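Long-range contacts in diphosphomevalonate decarboxylase, putative (Trypanosoma brucei, PDB 2HKE), which probably catalyses the ATP-dependent decarboxylation of (R)-5-diphosphomevalonate to isopentenyl diphosphate, a step of the mevalonate pathway to sterols: residues Val52-Asp57 / Lys94-Asn99; His84-Cys89 / Arg128-Thr133. The protein carries 1 engineered substitution. All blocks are in the same frame, centred on the assembly; numbering follows the deposited sequence.

Interaction 1 (Val52-Asp57 / Lys94-Asn99)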
loop_
_atom_site.group_PDB
_atom_site.type_symbol
_atom_site.label_atom_id
_atom_site.label_comp_id
_atom_site.label_asym_id
_atom_site.label_seq_id
_atom_site.Cartn_x
_atom_site.Cartn_y
_atom_site.Cartn_z
ATOM N N VAL A 52 5.813 -19.545 9.153
ATOM C CA VAL A 52 5.591 -20.775 8.431
ATOM C C VAL A 52 6.433 -21.889 9.057
ATOM O O VAL A 52 7.543 -21.626 9.539
ATOM C CB VAL A 52 5.889 -20.627 6.905
ATOM C CG1 VAL A 52 5.063 -19.467 6.298
ATOM C CG2 VAL A 52 7.391 -20.413 6.643
ATOM N N GLU A 53 5.903 -23.110 9.013
ATOM C CA GLU A 53 6.647 -24.296 9.462
ATOM C C GLU A 53 6.532 -25.419 8.451
ATOM O O GLU A 53 5.435 -25.786 8.079
ATOM C CB GLU A 53 6.120 -24.755 10.819
ATOM C CG GLU A 53 7.110 -25.668 11.575
ATOM C CD GLU A 53 6.470 -26.429 12.752
ATOM O OE1 GLU A 53 5.344 -26.103 13.218
ATOM O OE2 GLU A 53 7.110 -27.399 13.198
ATOM N N LEU A 54 7.661 -25.949 7.974
ATOM C CA LEU A 54 7.602 -27.104 7.057
ATOM C C LEU A 54 7.308 -28.334 7.888
ATOM O O LEU A 54 7.785 -28.448 9.016
ATOM C CB LEU A 54 8.889 -27.306 6.254
ATOM C CG LEU A 54 9.206 -26.353 5.095
ATOM C CD1 LEU A 54 10.037 -27.054 4.031
ATOM C CD2 LEU A 54 7.968 -25.822 4.449
ATOM N N ARG A 55 6.481 -29.217 7.343
ATOM C CA ARG A 55 6.015 -30.401 8.061
ATOM C C ARG A 55 6.144 -31.661 7.197
ATOM O O ARG A 55 6.075 -31.613 5.945
ATOM C CB ARG A 55 4.543 -30.227 8.464
ATOM C CG ARG A 55 4.220 -29.038 9.368
ATOM C CD ARG A 55 4.753 -29.226 10.792
ATOM N NE ARG A 55 4.262 -30.451 11.434
ATOM C CZ ARG A 55 3.129 -30.571 12.139
ATOM N NH1 ARG A 55 2.313 -29.541 12.337
ATOM N NH2 ARG A 55 2.803 -31.748 12.662
ATOM N N ASP A 56 6.346 -32.784 7.887
ATOM C CA ASP A 56 6.247 -34.137 7.302
ATOM C C ASP A 56 5.056 -34.913 7.862
ATOM O O ASP A 56 4.456 -35.738 7.169
ATOM C CB ASP A 56 7.521 -34.919 7.603
ATOM C CG ASP A 56 8.604 -34.630 6.613
ATOM O OD1 ASP A 56 8.396 -34.947 5.419
ATOM O OD2 ASP A 56 9.657 -34.075 7.020
ATOM N N ASP A 57 4.723 -34.632 9.117
ATOM C CA ASP A 57 3.689 -35.365 9.828
ATOM C C ASP A 57 2.327 -35.180 9.156
ATOM O O ASP A 57 1.499 -36.100 9.144
ATOM C CB ASP A 57 3.582 -34.909 11.298
ATOM C CG ASP A 57 4.872 -34.291 11.842
ATOM O OD1 ASP A 57 5.677 -33.736 11.043
ATOM O OD2 ASP A 57 5.065 -34.336 13.084
ATOM N N LYS A 94 10.410 -29.940 -2.052
ATOM C CA LYS A 94 9.228 -29.936 -2.937
ATOM C C LYS A 94 8.014 -30.573 -2.300
ATOM O O LYS A 94 6.903 -30.093 -2.452
ATOM C CB LYS A 94 9.502 -30.697 -4.245
ATOM C CG LYS A 94 9.455 -29.834 -5.467
ATOM C CD LYS A 94 10.168 -30.456 -6.672
ATOM C CE LYS A 94 9.656 -29.869 -8.008
ATOM N NZ LYS A 94 10.743 -29.531 -8.998
ATOM N N ASN A 95 8.233 -31.667 -1.591
ATOM C CA ASN A 95 7.131 -32.540 -1.171
ATOM C C ASN A 95 6.553 -32.198 0.201
ATOM O O ASN A 95 5.427 -32.618 0.535
ATOM C CB ASN A 95 7.559 -34.021 -1.232
ATOM C CG ASN A 95 8.777 -34.341 -0.335
ATOM O OD1 ASN A 95 8.887 -35.459 0.189
ATOM N ND2 ASN A 95 9.684 -33.373 -0.157
ATOM N N LYS A 96 7.303 -31.424 0.980
ATOM C CA LYS A 96 6.908 -31.076 2.325
ATOM C C LYS A 96 5.638 -30.257 2.232
ATOM O O LYS A 96 5.449 -29.508 1.271
ATOM C CB LYS A 96 7.980 -30.227 3.013
ATOM C CG LYS A 96 9.352 -30.847 3.086
ATOM C CD LYS A 96 9.458 -31.808 4.245
ATOM C CE LYS A 96 10.848 -32.469 4.304
ATOM N NZ LYS A 96 10.956 -33.528 3.242
ATOM N N LYS A 97 4.781 -30.410 3.237
ATOM C CA LYS A 97 3.642 -29.536 3.427
ATOM C C LYS A 97 4.063 -28.448 4.406
ATOM O O LYS A 97 5.064 -28.568 5.121
ATOM C CB LYS A 97 2.441 -30.281 4.016
ATOM C CG LYS A 97 2.029 -31.524 3.262
ATOM C CD LYS A 97 1.530 -31.213 1.866
ATOM C CE LYS A 97 1.471 -32.470 1.031
ATOM N NZ LYS A 97 2.795 -33.153 0.995
ATOM N N VAL A 98 3.266 -27.399 4.458
ATOM C CA VAL A 98 3.588 -26.265 5.271
ATOM C C VAL A 98 2.375 -25.831 6.093
ATOM O O VAL A 98 1.239 -25.900 5.621
ATOM C CB VAL A 98 4.121 -25.131 4.366
ATOM C CG1 VAL A 98 3.071 -24.718 3.300
ATOM C CG2 VAL A 98 4.599 -23.962 5.179
ATOM N N ASN A 99 2.622 -25.440 7.335
ATOM C CA ASN A 99 1.635 -24.715 8.155
ATOM C C ASN A 99 1.972 -23.239 8.068
ATOM O O ASN A 99 3.069 -22.854 8.421
ATOM C CB ASN A 99 1.675 -25.040 9.661
ATOM C CG ASN A 99 1.414 -26.501 9.980
ATOM O OD1 ASN A 99 2.220 -27.124 10.684
ATOM N ND2 ASN A 99 0.285 -27.036 9.537
#
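An antiparallel strand pair in the sheet of the N-terminal domain joins Glu53, Leu54 and Arg55 to Asn99, Val98 and Lys97. Glu53 and Asn99 form a hydrogen-bonded pair whose two bonds, Glu53 N to Asn99 O and Asn99 N to Glu53 O, are both 2.9 Å long. Leu54 and Val98 make the non-hydrogen-bonded pair that follows. The next ring, between Arg55 and Lys97, is uneven: Arg55 N lies 2.7 Å from Lys97 O, whereas Lys97 N is 3.2 Å from Arg55 O, with its N-H bent to 140°.

The side chains of Arg55 and Asn99 share one face. Bent at chi2 and chi3, the arginine crosses to Asn99 of the partner strand, so that NH1 reaches Asn99 OD1 at 2.9 Å with the oxygen at the guanidinium edge. This donor lies in the plane of the amide, on a lone pair of OD1, although guanidinium and amide planes stand 58° apart. Asn99 ND2 is held by Thr62 OG1, and the amide is thus gripped through both its oxygen and its nitrogen. At the other end of the guanidinium, NH2 forms a salt bridge with Asp57.

On the opposite face, Leu54 CD2 touches Val98 CB at 3.9 Å, while CD1 meets CB and CG of Lys96, whose side chain crosses that of Leu54 at about a right angle. Phe130 of helix 114-130 packs against Val98 there. Beyond the paired strands, the aliphatic end of Lys96 crosses the Asp56 carboxylate. Lys96 NZ makes a long salt bridge of 3.6 Å to Asp56 OD1 and a hydrogen bond to Glu92 O. An apolar face turned to helices and a more polar face touched by loops are characteristic of a two-layer alpha/beta domain, here of the GHMP-kinase type.

Interaction 2 (His84-Cys89 / Arg128-Thr133)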
loop_
_atom_site.group_PDB
_atom_site.type_symbol
_atom_site.label_atom_id
_atom_site.label_comp_id
_atom_site.label_asym_id
_atom_site.label_seq_id
_atom_site.Cartn_x
_atom_site.Cartn_y
_atom_site.Cartn_z
ATOM N N HIS A 84 3.957 -22.164 -7.457
ATOM C CA HIS A 84 5.158 -21.546 -7.984
ATOM C C HIS A 84 6.345 -21.814 -7.038
ATOM O O HIS A 84 7.463 -22.086 -7.484
ATOM C CB HIS A 84 4.977 -20.059 -8.193
ATOM C CG HIS A 84 6.125 -19.439 -8.907
ATOM N ND1 HIS A 84 6.507 -19.858 -10.166
ATOM C CD2 HIS A 84 7.016 -18.504 -8.532
ATOM C CE1 HIS A 84 7.581 -19.186 -10.537
ATOM N NE2 HIS A 84 7.903 -18.348 -9.574
ATOM N N LEU A 85 6.063 -21.784 -5.755
ATOM C CA LEU A 85 7.095 -21.939 -4.755
ATOM C C LEU A 85 7.707 -23.336 -4.890
ATOM O O LEU A 85 8.917 -23.495 -4.926
ATOM C CB LEU A 85 6.485 -21.734 -3.382
ATOM C CG LEU A 85 7.348 -21.935 -2.156
ATOM C CD1 LEU A 85 8.324 -20.722 -1.944
ATOM C CD2 LEU A 85 6.417 -22.200 -0.950
ATOM N N ARG A 86 6.854 -24.342 -4.984
ATOM C CA ARG A 86 7.292 -25.710 -5.059
ATOM C C ARG A 86 7.897 -26.139 -6.375
ATOM O O ARG A 86 8.489 -27.205 -6.449
ATOM C CB ARG A 86 6.146 -26.642 -4.708
ATOM C CG ARG A 86 5.792 -26.612 -3.276
ATOM C CD ARG A 86 4.834 -27.725 -2.974
ATOM N NE ARG A 86 4.623 -27.783 -1.545
ATOM C CZ ARG A 86 3.489 -27.470 -0.928
ATOM N NH1 ARG A 86 2.412 -27.084 -1.596
ATOM N NH2 ARG A 86 3.454 -27.564 0.369
ATOM N N SER A 87 7.720 -25.353 -7.426
ATOM C CA SER A 87 8.405 -25.596 -8.684
ATOM C C SER A 87 9.749 -24.913 -8.772
ATOM O O SER A 87 10.411 -24.997 -9.820
ATOM C CB SER A 87 7.549 -25.155 -9.869
ATOM O OG SER A 87 7.440 -23.760 -9.983
ATOM N N THR A 88 10.124 -24.171 -7.722
ATOM C CA THR A 88 11.363 -23.420 -7.718
ATOM C C THR A 88 12.119 -23.669 -6.438
ATOM O O THR A 88 12.781 -22.796 -5.922
ATOM C CB THR A 88 11.069 -21.919 -7.947
ATOM O OG1 THR A 88 10.224 -21.415 -6.891
ATOM C CG2 THR A 88 10.404 -21.707 -9.327
ATOM N N CYS A 89 12.037 -24.882 -5.913
ATOM C CA CYS A 89 12.709 -25.201 -4.672
ATOM C C CYS A 89 13.340 -26.597 -4.755
ATOM O O CYS A 89 13.018 -27.351 -5.655
ATOM C CB CYS A 89 11.748 -25.080 -3.507
ATOM S SG CYS A 89 10.640 -26.471 -3.351
ATOM N N ARG A 128 11.986 -18.362 2.269
ATOM C CA ARG A 128 13.072 -18.721 3.183
ATOM C C ARG A 128 12.933 -20.172 3.614
ATOM O O ARG A 128 13.879 -20.957 3.484
ATOM C CB ARG A 128 13.160 -17.805 4.379
ATOM C CG ARG A 128 14.414 -18.110 5.207
ATOM C CD ARG A 128 14.780 -17.096 6.163
ATOM N NE ARG A 128 15.506 -16.009 5.544
ATOM C CZ ARG A 128 16.066 -15.033 6.230
ATOM N NH1 ARG A 128 15.984 -14.996 7.559
ATOM N NH2 ARG A 128 16.683 -14.080 5.577
ATOM N N ALA A 129 11.737 -20.553 4.046
ATOM C CA ALA A 129 11.485 -21.913 4.548
ATOM C C ALA A 129 11.758 -22.998 3.530
ATOM O O ALA A 129 12.313 -24.048 3.878
ATOM C CB ALA A 129 10.016 -22.044 5.045
ATOM N N PHE A 130 11.369 -22.770 2.288
ATOM C CA PHE A 130 11.499 -23.765 1.239
ATOM C C PHE A 130 12.802 -23.664 0.459
ATOM O O PHE A 130 13.021 -24.433 -0.486
ATOM C CB PHE A 130 10.309 -23.639 0.280
ATOM C CG PHE A 130 9.083 -24.368 0.736
ATOM C CD1 PHE A 130 8.179 -23.773 1.619
ATOM C CD2 PHE A 130 8.835 -25.659 0.314
ATOM C CE1 PHE A 130 7.031 -24.468 2.029
ATOM C CE2 PHE A 130 7.690 -26.371 0.747
ATOM C CZ PHE A 130 6.805 -25.765 1.621
ATOM N N LYS A 131 13.615 -22.663 0.793
ATOM C CA LYS A 131 14.797 -22.326 0.021
ATOM C C LYS A 131 14.530 -22.250 -1.475
ATOM O O LYS A 131 15.256 -22.831 -2.318
ATOM C CB LYS A 131 15.899 -23.313 0.342
ATOM C CG LYS A 131 16.060 -23.503 1.828
ATOM C CD LYS A 131 17.201 -24.408 2.151
ATOM C CE LYS A 131 17.658 -24.205 3.592
ATOM N NZ LYS A 131 18.281 -22.840 3.723
ATOM N N SER A 132 13.485 -21.496 -1.827
ATOM C CA SER A 132 13.089 -21.332 -3.204
ATOM C C SER A 132 13.981 -20.310 -3.855
ATOM O O SER A 132 14.376 -19.334 -3.223
ATOM C CB SER A 132 11.599 -20.886 -3.313
ATOM O OG SER A 132 11.215 -20.389 -4.590
ATOM N N THR A 133 14.236 -20.496 -5.140
ATOM C CA THR A 133 14.994 -19.531 -5.898
ATOM C C THR A 133 14.188 -18.317 -6.382
ATOM O O THR A 133 14.740 -17.374 -6.989
ATOM C CB THR A 133 15.600 -20.217 -7.129
ATOM O OG1 THR A 133 14.561 -20.852 -7.896
ATOM C CG2 THR A 133 16.629 -21.248 -6.652
#
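Leu85, near the C-terminal end of helix 76-86, packs against the end of helix 114-130, where the chain turns out of the helix in a Schellman motif with Lys131 at positive phi. The CG of Leu85 stands anti to its own backbone N (chi1 176°), and the two methyls divide the work: CD2 sits over one face of the Phe130 ring, 3.9 Å from the centroid in a CH-pi contact, and CD1 meets Ser132 CB at 3.6 Å. Arg86 runs extended past the far end of the same ring, its guanidinium plane nearly perpendicular to the ring plane and NH2 4.0 Å from Phe130 CZ. That NH2 is engaged elsewhere, by a salt bridge to Asp61 and a hydrogen bond to Lys96 O.

Thr88 carries the polar part of the contact. With chi1 at 61°, its OG1 is placed within hydrogen-bonding distance of the carbonyl oxygens of both His84 and Leu85, and it also lies 2.7 Å from Ser132 OG, forming a network of hydroxyls and carbonyls across the two helix ends. The backbone link between the two turns is the bond from Thr133 N to Thr88 O, 2.8 Å long, with the donor nearly in line with the carbonyl. Cys89 comes next, its SG lying obliquely to the Phe130 ring, 4.2 Å from CD2, and its CB 3.3 Å from Phe130 O.

Overall arrangement
From the N terminus the chain first passes through 52-57, then 84-89, 94-99 and 128-133, so the two contacts cross: the loop opened at 52-57 closes at 94-99 in interaction 1, after that of interaction 2 has begun at 84-89, and the latter closes only at 128-133. Interaction 1 holds neighbouring strands of the N-terminal sheet together, and interaction 2 joins the ends of two helices packed on it. With centres about 12 Å apart, the contacts meet directly. Val52 packs on Ala129, and Arg86 bridges the two contacts, tying helix layer to sheet.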